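PDB 6WOP: 4-aminobutyrate transaminase from Acinetobacter baumannii, which probably catalyses the pyridoxal 5'-phosphate-dependent transfer of the amino group of 4-aminobutyrate to 2-oxoglutarate. Local coordinates for residues Gln25-Lys30 against Trp37-Asn42; Asn95-Ile100 against Ala315-Asn320; Ala123-Gly128 against Met287-Pro292; Asn137-Arg142 against Ala154-Asp159. One frame throughout, in Å; residues are numbered along the deposited sequence. Where two conformers were deposited one is given.

Contact 1: residues Gln25-Lys30 against Trp37-Asn42; sequences QWYAEK and WDKEGN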
loop_
_atom_site.group_PDB
_atom_site.type_symbol
_atom_site.label_atom_id
_atom_site.label_comp_id
_atom_site.label_asym_id
_atom_site.label_seq_id
_atom_site.Cartn_x
_atom_site.Cartn_y
_atom_site.Cartn_z
ATOM N N GLN A 25 19.026 -16.197 31.016
ATOM C CA GLN A 25 18.116 -16.924 31.905
ATOM C C GLN A 25 18.123 -16.329 33.315
ATOM O O GLN A 25 17.225 -16.618 34.139
ATOM C CB GLN A 25 18.531 -18.403 31.952
ATOM C CG GLN A 25 18.432 -19.068 30.605
ATOM C CD GLN A 25 17.072 -18.752 29.981
ATOM O OE1 GLN A 25 16.981 -18.005 28.994
ATOM N NE2 GLN A 25 16.006 -19.255 30.601
ATOM N N TRP A 26 19.121 -15.506 33.601
ATOM C CA TRP A 26 19.291 -14.884 34.890
ATOM C C TRP A 26 18.828 -13.437 34.792
ATOM O O TRP A 26 18.611 -12.914 33.693
ATOM C CB TRP A 26 20.755 -14.985 35.298
ATOM C CG TRP A 26 21.706 -14.460 34.296
ATOM C CD1 TRP A 26 22.314 -15.151 33.270
ATOM C CD2 TRP A 26 22.205 -13.117 34.227
ATOM N NE1 TRP A 26 23.189 -14.323 32.596
ATOM C CE2 TRP A 26 23.121 -13.062 33.146
ATOM C CE3 TRP A 26 21.997 -11.968 35.001
ATOM C CZ2 TRP A 26 23.802 -11.893 32.805
ATOM C CZ3 TRP A 26 22.670 -10.790 34.651
ATOM C CH2 TRP A 26 23.568 -10.767 33.563
ATOM N N TYR A 27 18.611 -12.809 35.947
ATOM C CA TYR A 27 17.974 -11.486 35.994
ATOM C C TYR A 27 18.957 -10.468 36.569
ATOM O O TYR A 27 19.712 -10.797 37.488
ATOM C CB TYR A 27 16.697 -11.510 36.867
ATOM C CG TYR A 27 15.590 -12.247 36.209
ATOM C CD1 TYR A 27 15.614 -13.654 36.068
ATOM C CD2 TYR A 27 14.528 -11.546 35.684
ATOM C CE1 TYR A 27 14.574 -14.327 35.393
ATOM C CE2 TYR A 27 13.470 -12.225 35.001
ATOM C CZ TYR A 27 13.503 -13.599 34.879
ATOM O OH TYR A 27 12.452 -14.198 34.187
ATOM N N ALA A 28 18.934 -9.237 36.068
ATOM C CA ALA A 28 19.891 -8.254 36.530
ATOM C C ALA A 28 19.463 -7.695 37.885
ATOM O O ALA A 28 18.289 -7.362 38.118
ATOM C CB ALA A 28 20.030 -7.116 35.528
ATOM N N GLU A 29 20.434 -7.578 38.770
ATOM C CA GLU A 29 20.218 -6.945 40.064
ATOM C C GLU A 29 20.912 -5.593 40.179
ATOM O O GLU A 29 20.383 -4.679 40.819
ATOM C CB GLU A 29 20.712 -7.889 41.175
ATOM C CG GLU A 29 20.730 -7.261 42.533
ATOM C CD GLU A 29 19.359 -7.103 43.113
ATOM O OE1 GLU A 29 18.522 -7.990 42.866
ATOM O OE2 GLU A 29 19.133 -6.097 43.827
ATOM N N LYS A 30 22.046 -5.424 39.517
ATOM C CA LYS A 30 22.822 -4.198 39.631
ATOM C C LYS A 30 23.800 -4.200 38.466
ATOM O O LYS A 30 24.198 -5.271 38.001
ATOM C CB LYS A 30 23.603 -4.146 40.994
ATOM C CG LYS A 30 24.367 -2.900 41.123
ATOM C CD LYS A 30 24.938 -2.719 42.541
ATOM C CE LYS A 30 25.324 -1.239 42.801
ATOM N NZ LYS A 30 26.038 -1.073 44.132
ATOM N N TRP A 37 25.567 -7.663 37.817
ATOM C CA TRP A 37 25.404 -8.684 38.860
ATOM C C TRP A 37 24.011 -9.269 38.763
ATOM O O TRP A 37 23.048 -8.533 38.517
ATOM C CB TRP A 37 25.563 -8.113 40.277
ATOM C CG TRP A 37 26.957 -7.732 40.668
ATOM C CD1 TRP A 37 27.872 -8.504 41.328
ATOM C CD2 TRP A 37 27.580 -6.467 40.440
ATOM N NE1 TRP A 37 29.042 -7.809 41.494
ATOM C CE2 TRP A 37 28.880 -6.538 40.999
ATOM C CE3 TRP A 37 27.160 -5.269 39.839
ATOM C CZ2 TRP A 37 29.779 -5.457 40.955
ATOM C CZ3 TRP A 37 28.048 -4.158 39.810
ATOM C CH2 TRP A 37 29.341 -4.271 40.377
ATOM N N ASP A 38 23.895 -10.572 38.938
ATOM C CA ASP A 38 22.577 -11.161 38.940
ATOM C C ASP A 38 22.035 -11.168 40.362
ATOM O O ASP A 38 22.689 -10.747 41.328
ATOM C CB ASP A 38 22.576 -12.566 38.298
ATOM C CG ASP A 38 23.322 -13.624 39.126
ATOM O OD1 ASP A 38 23.705 -13.370 40.296
ATOM O OD2 ASP A 38 23.561 -14.718 38.573
ATOM N N LYS A 39 20.826 -11.709 40.492
ATOM C CA LYS A 39 20.142 -11.658 41.760
ATOM C C LYS A 39 20.826 -12.512 42.797
ATOM O O LYS A 39 20.656 -12.251 43.991
ATOM C CB LYS A 39 18.677 -12.069 41.563
ATOM C CG LYS A 39 17.912 -11.100 40.616
ATOM C CD LYS A 39 16.482 -11.540 40.427
ATOM C CE LYS A 39 15.778 -11.593 41.752
ATOM N NZ LYS A 39 15.754 -10.226 42.344
ATOM N N GLU A 40 21.636 -13.487 42.369
ATOM C CA GLU A 40 22.385 -14.319 43.296
ATOM C C GLU A 40 23.802 -13.855 43.548
ATOM O O GLU A 40 24.514 -14.515 44.292
ATOM C CB GLU A 40 22.406 -15.762 42.808
ATOM C CG GLU A 40 21.014 -16.367 42.657
ATOM C CD GLU A 40 20.728 -16.802 41.238
ATOM O OE1 GLU A 40 20.598 -15.927 40.335
ATOM O OE2 GLU A 40 20.634 -18.029 41.026
ATOM N N GLY A 41 24.230 -12.735 42.980
ATOM C CA GLY A 41 25.537 -12.186 43.295
ATOM C C GLY A 41 26.618 -12.491 42.276
ATOM O O GLY A 41 27.731 -11.949 42.403
ATOM N N ASN A 42 26.334 -13.352 41.287
ATOM C CA ASN A 42 27.314 -13.688 40.259
ATOM C C ASN A 42 27.640 -12.448 39.440
ATOM O O ASN A 42 26.766 -11.657 39.103
ATOM C CB ASN A 42 26.787 -14.770 39.317
ATOM C CG ASN A 42 26.434 -16.056 40.047
ATOM O OD1 ASN A 42 27.277 -16.645 40.711
ATOM N ND2 ASN A 42 25.178 -16.473 39.944
HETATM O O HOH W 1 19.358 -10.146 44.829
#
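Two indoles flank this backbone pairing, and each meets the other segment differently. Trp37 turns its edge to Lys30: CE3 lies 3.5 Å from Lys30 O, and the carbonyl carbon of Lys30 is also in the plane of the ring. Gly41 O reaches the same ring at its edge. Beside it the Lys30 side chain runs in the same direction, CG 3.9 Å from Trp37 CE3. Trp26 has CG between its backbone N and carbonyl carbon (chi1 54°), which swings CE3 to 3.4 Å from Asp38 CB; elsewhere this ring stacks with Phe44.

The main chains form the hairpin of strands 28-32 and 35-38, at the margin of this chain's mixed sheet, where the backbone of Ala28 bonds to the second subunit. A classic beta bulge lies where Glu29 and Lys30 both face Trp37. Glu29 N gives Trp37 O a nearly straight bond of 2.8 Å (168°), while Lys30 N adds a weak one to the same oxygen. Trp37 N returns a bond of 2.8 Å to Lys30 O.

Past the strand, Lys39 bends at chi3 and chi4, laying CD 3.6 Å from Tyr27 CB and bringing NZ to a 3.6 Å salt bridge with Glu29 OE1. The ammonium has a second carboxylate, Glu85 of the second subunit. A water joins Lys39 O to Glu29 OE1, the latter bond weak. Asp38 to Gly41 form a type I turn; just beyond it Asn42 ND2 meets the syn lone pair of Asp38 OD2.

Contact 2: residues Asn95-Ile100 against Ala315-Asn320; sequences NERAPI and AIEEEN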
loop_
_atom_site.group_PDB
_atom_site.type_symbol
_atom_site.label_atom_id
_atom_site.label_comp_id
_atom_site.label_asym_id
_atom_site.label_seq_id
_atom_site.Cartn_x
_atom_site.Cartn_y
_atom_site.Cartn_z
ATOM N N ASN A 95 24.391 19.810 16.521
ATOM C CA ASN A 95 24.582 20.551 15.262
ATOM C C ASN A 95 26.046 20.897 15.069
ATOM O O ASN A 95 26.584 20.850 13.953
ATOM C CB ASN A 95 23.801 21.868 15.237
ATOM C CG ASN A 95 22.312 21.682 15.162
ATOM O OD1 ASN A 95 21.842 20.649 14.690
ATOM N ND2 ASN A 95 21.565 22.662 15.652
ATOM N N GLU A 96 26.718 21.266 16.152
ATOM C CA GLU A 96 28.108 21.658 16.012
ATOM C C GLU A 96 28.981 20.471 15.595
ATOM O O GLU A 96 29.933 20.632 14.834
ATOM C CB GLU A 96 28.591 22.234 17.363
ATOM C CG GLU A 96 30.076 22.602 17.378
ATOM C CD GLU A 96 30.620 22.626 18.816
ATOM O OE1 GLU A 96 31.732 22.081 19.075
ATOM O OE2 GLU A 96 29.895 23.165 19.693
ATOM N N ARG A 97 28.666 19.279 16.084
ATOM C CA ARG A 97 29.515 18.111 15.922
ATOM C C ARG A 97 29.179 17.225 14.726
ATOM O O ARG A 97 30.035 16.428 14.295
ATOM C CB ARG A 97 29.412 17.287 17.187
ATOM C CG ARG A 97 30.077 17.977 18.381
ATOM C CD ARG A 97 29.673 17.317 19.736
ATOM N NE ARG A 97 30.490 17.836 20.859
ATOM C CZ ARG A 97 30.341 19.073 21.353
ATOM N NH1 ARG A 97 29.384 19.873 20.854
ATOM N NH2 ARG A 97 31.138 19.535 22.344
ATOM N N ALA A 98 27.984 17.319 14.203
ATOM C CA ALA A 98 27.512 16.330 13.218
ATOM C C ALA A 98 28.116 16.620 11.850
ATOM O O ALA A 98 28.258 17.779 11.473
ATOM C CB ALA A 98 25.993 16.383 13.091
ATOM N N PRO A 99 28.442 15.595 11.078
ATOM C CA PRO A 99 29.019 15.844 9.737
ATOM C C PRO A 99 27.942 16.133 8.684
ATOM O O PRO A 99 27.551 15.291 7.890
ATOM C CB PRO A 99 29.776 14.540 9.441
ATOM C CG PRO A 99 29.119 13.496 10.313
ATOM C CD PRO A 99 28.643 14.209 11.564
ATOM N N ILE A 100 27.502 17.381 8.643
ATOM C CA ILE A 100 26.403 17.867 7.808
ATOM C C ILE A 100 26.963 19.044 7.016
ATOM O O ILE A 100 27.666 19.889 7.574
ATOM C CB ILE A 100 25.184 18.322 8.655
ATOM C CG1 ILE A 100 24.508 17.121 9.380
ATOM C CG2 ILE A 100 24.164 19.188 7.776
ATOM C CD1 ILE A 100 23.956 16.052 8.365
ATOM N N ALA A 315 31.432 13.246 28.626
ATOM C CA ALA A 315 32.326 12.158 29.028
ATOM C C ALA A 315 33.134 11.688 27.831
ATOM O O ALA A 315 34.343 11.445 27.944
ATOM C CB ALA A 315 31.526 10.981 29.613
ATOM N N ILE A 316 32.487 11.557 26.665
ATOM C CA ILE A 316 33.209 11.111 25.474
ATOM C C ILE A 316 34.405 12.010 25.210
ATOM O O ILE A 316 35.512 11.545 24.896
ATOM C CB ILE A 316 32.252 11.067 24.265
ATOM C CG1 ILE A 316 31.285 9.861 24.403
ATOM C CG2 ILE A 316 33.027 11.053 22.921
ATOM C CD1 ILE A 316 30.091 9.966 23.369
ATOM N N GLU A 317 34.217 13.324 25.351
ATOM C CA GLU A 317 35.301 14.242 24.999
ATOM C C GLU A 317 36.282 14.429 26.146
ATOM O O GLU A 317 37.497 14.535 25.918
ATOM C CB GLU A 317 34.706 15.566 24.560
ATOM C CG GLU A 317 33.783 15.303 23.309
ATOM C CD GLU A 317 33.214 16.565 22.669
ATOM O OE1 GLU A 317 33.218 17.622 23.347
ATOM O OE2 GLU A 317 32.768 16.513 21.481
ATOM N N GLU A 318 35.776 14.417 27.379
ATOM C CA GLU A 318 36.653 14.579 28.536
ATOM C C GLU A 318 37.481 13.330 28.783
ATOM O O GLU A 318 38.625 13.422 29.229
ATOM C CB GLU A 318 35.829 14.929 29.787
ATOM C CG GLU A 318 36.622 14.895 31.093
ATOM C CD GLU A 318 37.707 15.938 31.172
ATOM O OE1 GLU A 318 38.657 15.753 31.971
ATOM O OE2 GLU A 318 37.622 16.948 30.441
ATOM N N GLU A 319 36.922 12.155 28.528
ATOM C CA GLU A 319 37.590 10.891 28.793
ATOM C C GLU A 319 38.213 10.302 27.544
ATOM O O GLU A 319 38.728 9.186 27.597
ATOM C CB GLU A 319 36.580 9.919 29.437
ATOM C CG GLU A 319 36.046 10.588 30.728
ATOM C CD GLU A 319 34.964 9.793 31.480
ATOM O OE1 GLU A 319 34.787 8.603 31.185
ATOM O OE2 GLU A 319 34.354 10.371 32.408
ATOM N N ASN A 320 38.185 11.032 26.420
ATOM C CA ASN A 320 38.846 10.589 25.191
ATOM C C ASN A 320 38.364 9.202 24.784
ATOM O O ASN A 320 39.159 8.298 24.508
ATOM C CB ASN A 320 40.376 10.569 25.359
ATOM C CG ASN A 320 40.941 11.911 25.660
ATOM O OD1 ASN A 320 40.682 12.874 24.950
ATOM N ND2 ASN A 320 41.742 11.990 26.715
#
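A charged pair makes the whole of this contact: Arg97 and Glu317 approach from opposite directions and meet by hydrogen bonds that are also a salt bridge. The arginine presents its side, NE and NH2 together, and each nitrogen takes a different carboxylate oxygen. Arg97 NE lies 2.7 Å from Glu317 OE2, which it meets from above the carboxylate plane. Arg97 NH2 makes a straighter bond, 3.0 Å to Glu317 OE1 at 174°, with that oxygen exactly in the guanidinium plane and approached on its syn side. The two planes are 25° apart, so the fork is slightly twisted.

The bridge spans the C-terminal ends of helices 85-97 and 303-318 at the protein surface, where the nearest CA atoms, those of Arg97 and Glu317, are 11.4 Å apart. Two extended side chains cover that distance.

Further charge comes from Glu96, whose OE2 sits 3.5 Å from Arg97 NH1 and extends the pair into a three-residue network. The arginine's charge probably offsets any repulsion between the two glutamates, Glu96 OE1 and Glu317 OE2 remaining 6.2 Å apart. Arg97 NH1 also donates to the backbone oxygen of Arg93, one turn back, which helps fix the rotation of the guanidinium.

Outside the pair, the Arg97 side chain also packs on Leu252.

Contact 3: residues Ala123-Gly128 against Met287-Pro292; sequences ARCYTG and MDAPNP
In the turn of helix that sets Cys125 and Tyr126 against Ala289, the carbonyl oxygen of Ala123 is gripped twice by Thr127. Thr127 N donates to Ala123 O from 3.0 Å, as expected four residues on, and Thr127 OG1 adds a bond of 2.8 Å to the same oxygen from the opposite face of its plane. This is the C-terminal end of helix 112-127, packed against the loop that follows helix 284-287 in the large domain of the fold type I aminotransferase architecture. Gly128, with positive phi, ends the helix.

Between the segments the contact is apolar. Cys125 has SG anti to the backbone N (chi1 169°), and this sends the sulfur into the loop just at the Ala289-Pro290 peptide: 3.2 Å from Ala289 C and 3.3 Å from Pro290 N. Cys125 SG also touches the alanine methyl and, from 3.9 Å, Pro290 CD.

The methyl of Ala289 fits between the two helix residues. Ala289 CB lies 3.6 Å from Tyr126 CA and near the plane of the tyrosine ring, at its edge, while the phenol hydroxyl goes on to hydrogen-bond Glu285. The loop also meets the second subunit, whose Arg18 donates to the backbone oxygens of Asp288 and Ala289. On the helix side of that methyl sit Cys125 SG, 3.4 Å from Ala289 CB, and Tyr126 CB, 3.8 Å from it.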
loop_
_atom_site.group_PDB
_atom_site.type_symbol
_atom_site.label_atom_id
_atom_site.label_comp_id
_atom_site.label_asym_id
_atom_site.label_seq_id
_atom_site.Cartn_x
_atom_site.Cartn_y
_atom_site.Cartn_z
ATOM N N ALA A 123 12.312 13.478 4.954
ATOM C CA ALA A 123 12.745 13.304 3.561
ATOM C C ALA A 123 11.563 13.276 2.605
ATOM O O ALA A 123 11.630 13.847 1.511
ATOM C CB ALA A 123 13.534 12.010 3.424
ATOM N N ARG A 124 10.495 12.572 2.974
ATOM C CA ARG A 124 9.305 12.560 2.131
ATOM C C ARG A 124 8.778 13.971 1.980
ATOM O O ARG A 124 8.437 14.393 0.883
ATOM C CB ARG A 124 8.219 11.694 2.724
ATOM C CG ARG A 124 8.377 10.181 2.482
ATOM C CD ARG A 124 6.996 9.565 2.576
ATOM N NE ARG A 124 6.900 8.114 2.327
ATOM C CZ ARG A 124 5.717 7.484 2.379
ATOM N NH1 ARG A 124 4.619 8.187 2.647
ATOM N NH2 ARG A 124 5.628 6.174 2.176
ATOM N N CYS A 125 8.730 14.725 3.070
ATOM C CA CYS A 125 8.198 16.076 3.035
ATOM C C CYS A 125 9.067 16.950 2.127
ATOM O O CYS A 125 8.554 17.660 1.266
ATOM C CB CYS A 125 8.101 16.648 4.477
ATOM S SG CYS A 125 7.731 18.446 4.467
ATOM N N TYR A 126 10.385 16.915 2.364
ATOM C CA TYR A 126 11.306 17.798 1.626
ATOM C C TYR A 126 11.285 17.512 0.126
ATOM O O TYR A 126 11.301 18.441 -0.699
ATOM C CB TYR A 126 12.742 17.639 2.171
ATOM C CG TYR A 126 13.730 18.541 1.432
ATOM C CD1 TYR A 126 13.791 19.908 1.720
ATOM C CD2 TYR A 126 14.577 18.028 0.451
ATOM C CE1 TYR A 126 14.695 20.733 1.063
ATOM C CE2 TYR A 126 15.460 18.851 -0.218
ATOM C CZ TYR A 126 15.516 20.189 0.098
ATOM O OH TYR A 126 16.397 21.008 -0.560
ATOM N N THR A 127 11.275 16.233 -0.252
ATOM C CA THR A 127 11.330 15.873 -1.658
ATOM C C THR A 127 9.952 15.812 -2.297
ATOM O O THR A 127 9.837 15.852 -3.543
ATOM C CB THR A 127 12.049 14.519 -1.834
ATOM O OG1 THR A 127 11.282 13.491 -1.197
ATOM C CG2 THR A 127 13.483 14.474 -1.178
ATOM N N GLY A 128 8.890 15.720 -1.508
ATOM C CA GLY A 128 7.588 15.449 -2.074
ATOM C C GLY A 128 7.480 14.100 -2.739
ATOM O O GLY A 128 6.607 13.914 -3.588
ATOM N N MET A 287 15.562 19.712 7.266
ATOM C CA MET A 287 14.866 19.574 8.543
ATOM C C MET A 287 13.666 20.509 8.665
ATOM O O MET A 287 12.684 20.155 9.324
ATOM C CB MET A 287 15.834 19.848 9.711
ATOM C CG MET A 287 17.028 18.877 9.751
ATOM S SD MET A 287 16.530 17.215 10.284
ATOM C CE MET A 287 16.045 17.552 12.030
ATOM N N ASP A 288 13.727 21.701 8.077
ATOM C CA ASP A 288 12.636 22.662 8.178
ATOM C C ASP A 288 11.474 22.357 7.228
ATOM O O ASP A 288 10.544 23.167 7.151
ATOM C CB ASP A 288 13.121 24.092 7.872
ATOM C CG ASP A 288 13.636 24.782 9.115
ATOM O OD1 ASP A 288 13.175 24.419 10.222
ATOM O OD2 ASP A 288 14.513 25.661 8.987
ATOM N N ALA A 289 11.524 21.247 6.498
ATOM C CA ALA A 289 10.476 21.024 5.509
ATOM C C ALA A 289 9.133 20.813 6.175
ATOM O O ALA A 289 8.158 21.473 5.748
ATOM C CB ALA A 289 10.857 19.858 4.581
ATOM N N PRO A 290 8.964 19.906 7.150
ATOM C CA PRO A 290 7.621 19.723 7.734
ATOM C C PRO A 290 7.107 21.002 8.371
ATOM O O PRO A 290 7.880 21.793 8.923
ATOM C CB PRO A 290 7.820 18.636 8.792
ATOM C CG PRO A 290 9.009 17.797 8.273
ATOM C CD PRO A 290 9.925 18.892 7.657
ATOM N N ASN A 291 5.793 21.213 8.273
ATOM C CA ASN A 291 5.173 22.383 8.859
ATOM C C ASN A 291 4.967 22.219 10.368
ATOM O O ASN A 291 4.982 21.101 10.905
ATOM C CB ASN A 291 3.834 22.638 8.178
ATOM C CG ASN A 291 3.993 23.113 6.763
ATOM O OD1 ASN A 291 4.322 24.276 6.528
ATOM N ND2 ASN A 291 3.730 22.224 5.793
ATOM N N PRO A 292 4.867 23.326 11.092
ATOM C CA PRO A 292 4.713 23.232 12.542
ATOM C C PRO A 292 3.492 22.390 12.885
ATOM O O PRO A 292 2.420 22.540 12.290
ATOM C CB PRO A 292 4.508 24.686 12.970
ATOM C CG PRO A 292 5.080 25.506 11.903
ATOM C CD PRO A 292 4.873 24.728 10.618
#

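Contact 4: residues Asn137-Arg142 against Ala154-Asp159; sequences NGFHGR and APYKRD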
loop_
_atom_site.group_PDB
_atom_site.type_symbol
_atom_site.label_atom_id
_atom_site.label_comp_id
_atom_site.label_asym_id
_atom_site.label_seq_id
_atom_site.Cartn_x
_atom_site.Cartn_y
_atom_site.Cartn_z
ATOM N N ASN A 137 19.698 -6.987 5.141
ATOM C CA ASN A 137 20.313 -7.125 6.464
ATOM C C ASN A 137 20.359 -5.806 7.215
ATOM O O ASN A 137 20.842 -5.787 8.378
ATOM C CB ASN A 137 21.708 -7.747 6.382
ATOM C CG ASN A 137 21.696 -9.022 5.582
ATOM O OD1 ASN A 137 20.984 -9.961 5.970
ATOM N ND2 ASN A 137 22.499 -9.099 4.485
ATOM N N GLY A 138 19.862 -4.705 6.642
ATOM C CA GLY A 138 19.786 -3.468 7.394
ATOM C C GLY A 138 18.784 -3.632 8.525
ATOM O O GLY A 138 17.831 -4.420 8.426
ATOM N N PHE A 139 19.015 -2.939 9.654
ATOM C CA PHE A 139 18.019 -3.028 10.720
ATOM C C PHE A 139 17.668 -1.627 11.179
ATOM O O PHE A 139 18.565 -0.874 11.569
ATOM C CB PHE A 139 18.479 -3.855 11.924
ATOM C CG PHE A 139 17.390 -3.967 12.973
ATOM C CD1 PHE A 139 17.251 -2.967 13.949
ATOM C CD2 PHE A 139 16.502 -5.029 12.976
ATOM C CE1 PHE A 139 16.227 -3.022 14.888
ATOM C CE2 PHE A 139 15.489 -5.095 13.948
ATOM C CZ PHE A 139 15.338 -4.077 14.873
ATOM N N HIS A 140 16.362 -1.289 11.187
ATOM C CA HIS A 140 15.943 0.099 11.377
ATOM C C HIS A 140 14.825 0.288 12.382
ATOM O O HIS A 140 14.525 1.437 12.712
ATOM C CB HIS A 140 15.510 0.702 9.996
ATOM C CG HIS A 140 16.626 0.704 8.996
ATOM N ND1 HIS A 140 17.817 1.380 9.219
ATOM C CD2 HIS A 140 16.787 0.017 7.821
ATOM C CE1 HIS A 140 18.631 1.155 8.190
ATOM N NE2 HIS A 140 18.029 0.334 7.325
ATOM N N GLY A 141 14.206 -0.783 12.883
ATOM C CA GLY A 141 13.212 -0.626 13.944
ATOM C C GLY A 141 12.043 -1.577 13.747
ATOM O O GLY A 141 12.006 -2.328 12.764
ATOM N N ARG A 142 11.058 -1.522 14.654
ATOM C CA ARG A 142 10.007 -2.515 14.701
ATOM C C ARG A 142 8.622 -1.927 14.438
ATOM O O ARG A 142 7.624 -2.594 14.704
ATOM C CB ARG A 142 10.059 -3.198 16.068
ATOM C CG ARG A 142 11.287 -4.073 16.254
ATOM C CD ARG A 142 11.209 -4.690 17.713
ATOM N NE ARG A 142 12.315 -5.608 18.011
ATOM C CZ ARG A 142 12.235 -6.921 17.779
ATOM N NH1 ARG A 142 11.120 -7.445 17.191
ATOM N NH2 ARG A 142 13.263 -7.708 18.131
ATOM N N ALA A 154 12.861 -12.612 9.223
ATOM C CA ALA A 154 12.633 -13.434 10.411
ATOM C C ALA A 154 13.650 -13.065 11.459
ATOM O O ALA A 154 14.833 -13.036 11.122
ATOM C CB ALA A 154 12.770 -14.909 10.061
ATOM N N PRO A 155 13.261 -12.822 12.737
ATOM C CA PRO A 155 11.922 -12.950 13.328
ATOM C C PRO A 155 11.065 -11.677 13.250
ATOM O O PRO A 155 9.932 -11.720 13.722
ATOM C CB PRO A 155 12.240 -13.225 14.821
ATOM C CG PRO A 155 13.401 -12.308 15.055
ATOM C CD PRO A 155 14.245 -12.351 13.740
ATOM N N TYR A 156 11.597 -10.595 12.663
ATOM C CA TYR A 156 11.089 -9.254 12.931
ATOM C C TYR A 156 9.747 -8.992 12.263
ATOM O O TYR A 156 8.894 -8.297 12.829
ATOM C CB TYR A 156 12.078 -8.175 12.441
ATOM C CG TYR A 156 13.416 -8.328 13.100
ATOM C CD1 TYR A 156 13.532 -8.316 14.489
ATOM C CD2 TYR A 156 14.564 -8.510 12.349
ATOM C CE1 TYR A 156 14.765 -8.488 15.104
ATOM C CE2 TYR A 156 15.781 -8.671 12.945
ATOM C CZ TYR A 156 15.884 -8.668 14.326
ATOM O OH TYR A 156 17.113 -8.852 14.906
ATOM N N LYS A 157 9.549 -9.449 11.050
ATOM C CA LYS A 157 8.292 -9.032 10.414
ATOM C C LYS A 157 7.470 -10.153 9.815
ATOM O O LYS A 157 6.343 -9.872 9.397
ATOM C CB LYS A 157 8.547 -7.946 9.347
ATOM C CG LYS A 157 9.412 -8.358 8.231
ATOM C CD LYS A 157 9.776 -7.098 7.359
ATOM C CE LYS A 157 10.773 -7.353 6.288
ATOM N NZ LYS A 157 11.301 -6.118 5.578
ATOM N N ARG A 158 7.948 -11.429 9.850
ATOM C CA ARG A 158 7.191 -12.561 9.309
ATOM C C ARG A 158 5.794 -12.743 9.939
ATOM O O ARG A 158 4.927 -13.409 9.347
ATOM C CB ARG A 158 8.010 -13.844 9.492
ATOM C CG ARG A 158 8.271 -14.171 10.966
ATOM C CD ARG A 158 8.335 -15.659 11.258
ATOM N NE ARG A 158 7.218 -16.372 10.650
ATOM C CZ ARG A 158 6.826 -17.604 10.985
ATOM N NH1 ARG A 158 7.462 -18.260 11.949
ATOM N NH2 ARG A 158 5.802 -18.193 10.351
ATOM N N ASP A 159 5.575 -12.271 11.162
ATOM C CA ASP A 159 4.282 -12.501 11.802
ATOM C C ASP A 159 3.239 -11.460 11.401
ATOM O O ASP A 159 2.090 -11.592 11.817
ATOM C CB ASP A 159 4.425 -12.422 13.349
ATOM C CG ASP A 159 5.127 -13.606 13.952
ATOM O OD1 ASP A 159 5.043 -14.691 13.381
ATOM O OD2 ASP A 159 5.792 -13.406 15.001
HETATM O O HOH W 2 9.422 -6.689 14.651
#
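Tyr156 takes chi1 of -59°, with CG beside its backbone N, and so directs its ring at the other segment, where Phe139 reaches out with CG anti to its own N (chi1 -178°). The two rings meet as a T-shaped, edge-to-face pair with centroids 4.8 Å apart and planes at 65°. Phenylalanine supplies the edge: Phe139 CE2 stands over the centre of the tyrosine ring, its nearest neighbour there being Tyr156 CZ at 3.6 Å. On the opposite face of the phenol lies Pro155 CD, 3.9 Å above the plane of the Tyr156 ring and likewise over the centre, so the ring is sandwiched between the Phe139 edge and the proline that follows a cis peptide bond.

Both segments are loops on either side of helix 144-149, in the connection between strands 131-135 and 167-170, neighbours in one mixed seven-stranded sheet of this fold type I enzyme; the contact draws the entry and exit of that helical excursion together. At the phenylalanine end, the backbone N of Phe139 is held by Glu207.

The third group is Arg142, extended as far as NE. Its guanidinium turns a face to the edge of the tyrosine, the planes nearly perpendicular, with Arg142 NH2 3.5 Å from Tyr156 CE1. Because the nitrogens sit near the phenol plane, this is not a cation-pi stack. A water that donates to Tyr156 O is also reached by Arg142 NH1, weakly, from 3.1 Å. NH1 has a stronger partner in the backbone oxygen of Gly293 of the second subunit, while the arginine's backbone N binds a tartaric acid molecule, probably carried over from crystallisation.

The four contacts do not touch within one chain, but the assembly brings two of them together. Contacts 3 and 4 have nearest atoms about 13 Å apart in the same subunit, yet Asp159 of contact 4 packs on Cys125 and accepts a hydrogen bond from Asn291 of contact 3 in the second subunit. Contact 1 also borders that partner, with its centre about 47 Å from that of contact 3 and on the other side of the chain's centre. Contact 2 comes nearest to contact 3, about 7 Å between closest atoms. Contact 4 has its centre closest to that of the chain, about 14 Å away, and is the one beside the bound tartaric acid, about 4 Å from the Arg142 side chain.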